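Local coordinates for cell wall surface anchor family protein (Streptococcus agalactiae, PDB 3PHS) that is the minor pilin GBS52 of the cell-wall-anchored pilus, mediating adhesion to lung epithelial cells through an IgG-like domain, at residues N93-V105 with N113-K125. Numbering follows the deposited sequence.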
# COMPACT_ATOMS: atom_id res chain seq x y z
N ASN A 93 25.75 8.34 -6.75
CA ASN A 93 27.03 8.72 -7.34
C ASN A 93 28.12 7.70 -7.15
O ASN A 93 28.29 7.12 -6.06
CB ASN A 93 27.46 10.07 -6.79
CG ASN A 93 26.48 11.15 -7.15
OD1 ASN A 93 25.81 11.72 -6.28
ND2 ASN A 93 26.33 11.40 -8.43
N GLN A 94 28.84 7.46 -8.24
CA GLN A 94 29.98 6.53 -8.26
C GLN A 94 29.68 5.13 -7.72
O GLN A 94 30.45 4.57 -6.92
CB GLN A 94 31.17 7.16 -7.56
CG GLN A 94 31.48 8.53 -8.13
CD GLN A 94 32.92 8.91 -7.96
OE1 GLN A 94 33.22 9.80 -7.15
NE2 GLN A 94 33.81 8.26 -8.69
N LEU A 95 28.55 4.58 -8.15
CA LEU A 95 28.23 3.20 -7.82
C LEU A 95 29.15 2.27 -8.61
O LEU A 95 29.36 2.50 -9.80
CB LEU A 95 26.77 2.91 -8.18
CG LEU A 95 25.69 3.09 -7.10
CD1 LEU A 95 25.77 4.40 -6.34
CD2 LEU A 95 24.32 2.89 -7.76
N PRO A 96 29.71 1.24 -7.94
CA PRO A 96 30.50 0.23 -8.62
C PRO A 96 29.67 -0.49 -9.65
O PRO A 96 28.44 -0.67 -9.48
CB PRO A 96 30.88 -0.74 -7.50
CG PRO A 96 30.89 0.09 -6.30
CD PRO A 96 29.70 0.99 -6.48
N ASP A 97 30.34 -0.86 -10.73
CA ASP A 97 29.74 -1.64 -11.77
C ASP A 97 29.11 -2.88 -11.13
O ASP A 97 29.71 -3.52 -10.26
CB ASP A 97 30.84 -1.98 -12.78
CG ASP A 97 30.31 -2.55 -14.04
OD1 ASP A 97 29.89 -3.72 -14.00
OD2 ASP A 97 30.28 -1.84 -15.07
N GLY A 98 27.86 -3.18 -11.48
CA GLY A 98 27.15 -4.27 -10.81
C GLY A 98 25.67 -4.33 -11.13
O GLY A 98 25.19 -3.57 -11.97
N ILE A 99 24.97 -5.25 -10.48
CA ILE A 99 23.51 -5.38 -10.61
C ILE A 99 22.92 -4.90 -9.30
O ILE A 99 23.36 -5.31 -8.25
CB ILE A 99 23.05 -6.86 -10.89
CG1 ILE A 99 23.74 -7.48 -12.13
CG2 ILE A 99 21.51 -6.94 -11.02
CD1 ILE A 99 23.75 -6.62 -13.32
N TYR A 100 21.92 -4.02 -9.38
CA TYR A 100 21.31 -3.44 -8.20
C TYR A 100 19.80 -3.65 -8.22
O TYR A 100 19.16 -3.51 -9.25
CB TYR A 100 21.56 -1.93 -8.12
CG TYR A 100 23.02 -1.59 -7.94
CD1 TYR A 100 23.91 -1.62 -9.02
CD2 TYR A 100 23.51 -1.27 -6.66
CE1 TYR A 100 25.29 -1.31 -8.84
CE2 TYR A 100 24.88 -0.97 -6.47
CZ TYR A 100 25.74 -1.00 -7.55
OH TYR A 100 27.08 -0.72 -7.34
N TYR A 101 19.27 -3.97 -7.05
CA TYR A 101 17.85 -4.02 -6.82
C TYR A 101 17.47 -2.74 -6.11
O TYR A 101 18.00 -2.45 -5.03
CB TYR A 101 17.51 -5.21 -5.94
CG TYR A 101 16.06 -5.33 -5.54
CD1 TYR A 101 15.09 -5.75 -6.45
CD2 TYR A 101 15.66 -5.04 -4.23
CE1 TYR A 101 13.75 -5.88 -6.06
CE2 TYR A 101 14.33 -5.16 -3.83
CZ TYR A 101 13.39 -5.59 -4.75
OH TYR A 101 12.09 -5.72 -4.36
N GLY A 102 16.53 -2.00 -6.69
CA GLY A 102 16.08 -0.72 -6.15
C GLY A 102 14.61 -0.75 -5.76
O GLY A 102 13.80 -1.38 -6.43
N LEU A 103 14.28 -0.06 -4.68
CA LEU A 103 12.88 0.04 -4.23
C LEU A 103 12.71 1.35 -3.49
O LEU A 103 13.68 1.93 -3.02
CB LEU A 103 12.51 -1.14 -3.32
CG LEU A 103 12.94 -1.11 -1.85
CD1 LEU A 103 12.27 -2.23 -1.09
CD2 LEU A 103 14.45 -1.26 -1.74
N ALA A 104 11.47 1.82 -3.40
CA ALA A 104 11.17 2.92 -2.50
C ALA A 104 10.75 2.36 -1.14
O ALA A 104 10.04 1.34 -1.06
CB ALA A 104 10.05 3.80 -3.06
N VAL A 105 11.18 3.05 -0.10
CA VAL A 105 10.88 2.66 1.29
C VAL A 105 10.02 3.72 1.98
O VAL A 105 10.23 4.93 1.82
CB VAL A 105 12.19 2.43 2.11
CG1 VAL A 105 11.88 2.08 3.59
CG2 VAL A 105 13.01 1.32 1.49
N ASN A 113 3.54 0.99 -3.68
CA ASN A 113 3.05 1.81 -4.79
C ASN A 113 4.15 2.19 -5.81
O ASN A 113 3.88 2.80 -6.84
CB ASN A 113 2.32 3.04 -4.25
CG ASN A 113 1.10 2.64 -3.43
OD1 ASN A 113 0.27 1.85 -3.89
ND2 ASN A 113 1.02 3.13 -2.21
N VAL A 114 5.38 1.77 -5.50
CA VAL A 114 6.49 1.89 -6.42
C VAL A 114 6.95 0.48 -6.76
O VAL A 114 7.30 -0.30 -5.88
CB VAL A 114 7.64 2.69 -5.77
CG1 VAL A 114 8.82 2.85 -6.77
CG2 VAL A 114 7.13 4.07 -5.33
N SER A 115 6.96 0.15 -8.05
CA SER A 115 7.43 -1.15 -8.49
C SER A 115 8.94 -1.19 -8.32
O SER A 115 9.65 -0.32 -8.84
CB SER A 115 7.04 -1.41 -9.94
OG SER A 115 5.63 -1.63 -10.04
N ALA A 116 9.42 -2.19 -7.57
CA ALA A 116 10.86 -2.40 -7.43
C ALA A 116 11.45 -2.86 -8.76
O ALA A 116 10.74 -3.38 -9.64
CB ALA A 116 11.13 -3.42 -6.35
N PHE A 117 12.76 -2.69 -8.92
CA PHE A 117 13.38 -2.92 -10.23
C PHE A 117 14.80 -3.44 -10.07
O PHE A 117 15.44 -3.25 -9.03
CB PHE A 117 13.41 -1.62 -11.05
CG PHE A 117 13.95 -0.45 -10.30
CD1 PHE A 117 13.08 0.38 -9.57
CD2 PHE A 117 15.32 -0.21 -10.25
CE1 PHE A 117 13.58 1.43 -8.83
CE2 PHE A 117 15.83 0.85 -9.52
CZ PHE A 117 14.96 1.67 -8.81
N LEU A 118 15.31 -4.05 -11.13
CA LEU A 118 16.74 -4.35 -11.19
C LEU A 118 17.41 -3.36 -12.14
O LEU A 118 16.84 -3.01 -13.17
CB LEU A 118 16.97 -5.79 -11.66
CG LEU A 118 16.65 -6.86 -10.64
CD1 LEU A 118 16.69 -8.22 -11.33
CD2 LEU A 118 17.63 -6.80 -9.43
N VAL A 119 18.60 -2.89 -11.78
CA VAL A 119 19.40 -2.06 -12.71
C VAL A 119 20.67 -2.84 -13.07
O VAL A 119 21.43 -3.23 -12.19
CB VAL A 119 19.85 -0.71 -12.10
CG1 VAL A 119 20.36 0.23 -13.22
CG2 VAL A 119 18.74 -0.02 -11.28
N ASP A 120 20.90 -3.04 -14.37
CA ASP A 120 22.13 -3.62 -14.88
C ASP A 120 23.10 -2.44 -15.08
O ASP A 120 23.17 -1.85 -16.17
CB ASP A 120 21.79 -4.33 -16.20
CG ASP A 120 22.95 -5.09 -16.81
OD1 ASP A 120 24.07 -5.15 -16.26
OD2 ASP A 120 22.72 -5.64 -17.92
N LEU A 121 23.80 -2.07 -14.00
CA LEU A 121 24.61 -0.85 -13.97
C LEU A 121 26.01 -1.07 -14.57
O LEU A 121 27.01 -1.26 -13.86
CB LEU A 121 24.68 -0.23 -12.56
CG LEU A 121 25.18 1.22 -12.54
CD1 LEU A 121 24.09 2.18 -13.08
CD2 LEU A 121 25.63 1.57 -11.09
N SER A 122 26.03 -1.07 -15.90
CA SER A 122 27.23 -1.22 -16.70
C SER A 122 27.67 0.10 -17.37
O SER A 122 28.71 0.14 -18.06
CB SER A 122 26.92 -2.22 -17.81
OG SER A 122 25.87 -1.73 -18.62
N GLU A 123 26.88 1.15 -17.15
CA GLU A 123 27.04 2.49 -17.73
C GLU A 123 26.17 3.42 -16.88
O GLU A 123 25.37 2.93 -16.07
CB GLU A 123 26.54 2.51 -19.18
CG GLU A 123 25.09 1.98 -19.37
CD GLU A 123 24.60 2.05 -20.80
OE1 GLU A 123 25.44 2.16 -21.71
OE2 GLU A 123 23.36 2.01 -21.02
N ASP A 124 26.31 4.74 -17.05
CA ASP A 124 25.39 5.68 -16.37
C ASP A 124 23.94 5.39 -16.77
O ASP A 124 23.66 5.10 -17.96
CB ASP A 124 25.72 7.12 -16.72
CG ASP A 124 27.10 7.53 -16.29
OD1 ASP A 124 27.60 8.52 -16.86
OD2 ASP A 124 27.68 6.91 -15.38
N LYS A 125 23.03 5.48 -15.81
CA LYS A 125 21.63 5.13 -16.05
C LYS A 125 20.69 6.18 -15.49
O LYS A 125 20.94 6.72 -14.41
CB LYS A 125 21.29 3.78 -15.37
CG LYS A 125 21.93 2.53 -16.01
CD LYS A 125 21.23 2.15 -17.30
CE LYS A 125 21.73 0.79 -17.84
NZ LYS A 125 21.35 0.69 -19.28
O HOH W 1 30.52 -1.96 -17.51
O HOH W 2 26.01 -4.51 -14.67
O HOH W 3 9.19 0.10 -3.93
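Three pairs of backbone hydrogen bonds join G98 to L121, Y100 to V119 and G102 to F117, with I99-D120 and Y101-L118 as the non-hydrogen-bonded pairs between them. The shortest runs from V119 N to Y100 O (2.7 Å); L121 N to G98 O is the most bent, 135° at the hydrogen. Past the G102-F117 pair a water links the segments, accepting from A104 N and within reach of V114 O, which K110 also reaches. At the other end one water donates to G98 O and D120 OD1, and another links D97 OD2, also bonded to H13, with S122 O.

On the face of Y100 and V119, the F117 ring folds back over the glycine: CG lies between backbone N and carbonyl carbon (chi1 49°), and G102 CA sits over the ring face, 4.0 Å from its centroid, in a CH-pi contact. L121 brings CD2 against both L95 and Y100, tight on L95 CB (3.4 Å) and 3.7 Å from Y100 CE1. The Y100 ring is tethered by its OH, which donates to P96 O (2.5 Å) at the ring edge, while L95 CD2 lies over one face.

On the other face, Y101 CG is anti to the backbone N (chi1 176°), which brings the ring to A116, whose CB meets it obliquely, 3.5 Å from Y101 CZ; the hydroxyl bonds to N65. L118 CD2 comes to the edge of this ring, and helix 60-65 covers both side chains through L61. I99 reaches across with CD1 to the D120 carboxylate.

The pairing is an antiparallel beta hairpin, strands 98-106 and 109-121, the latter at the margin of a four-stranded sheet in the N-terminal domain of this pilin, consistent with an Ig-like fold.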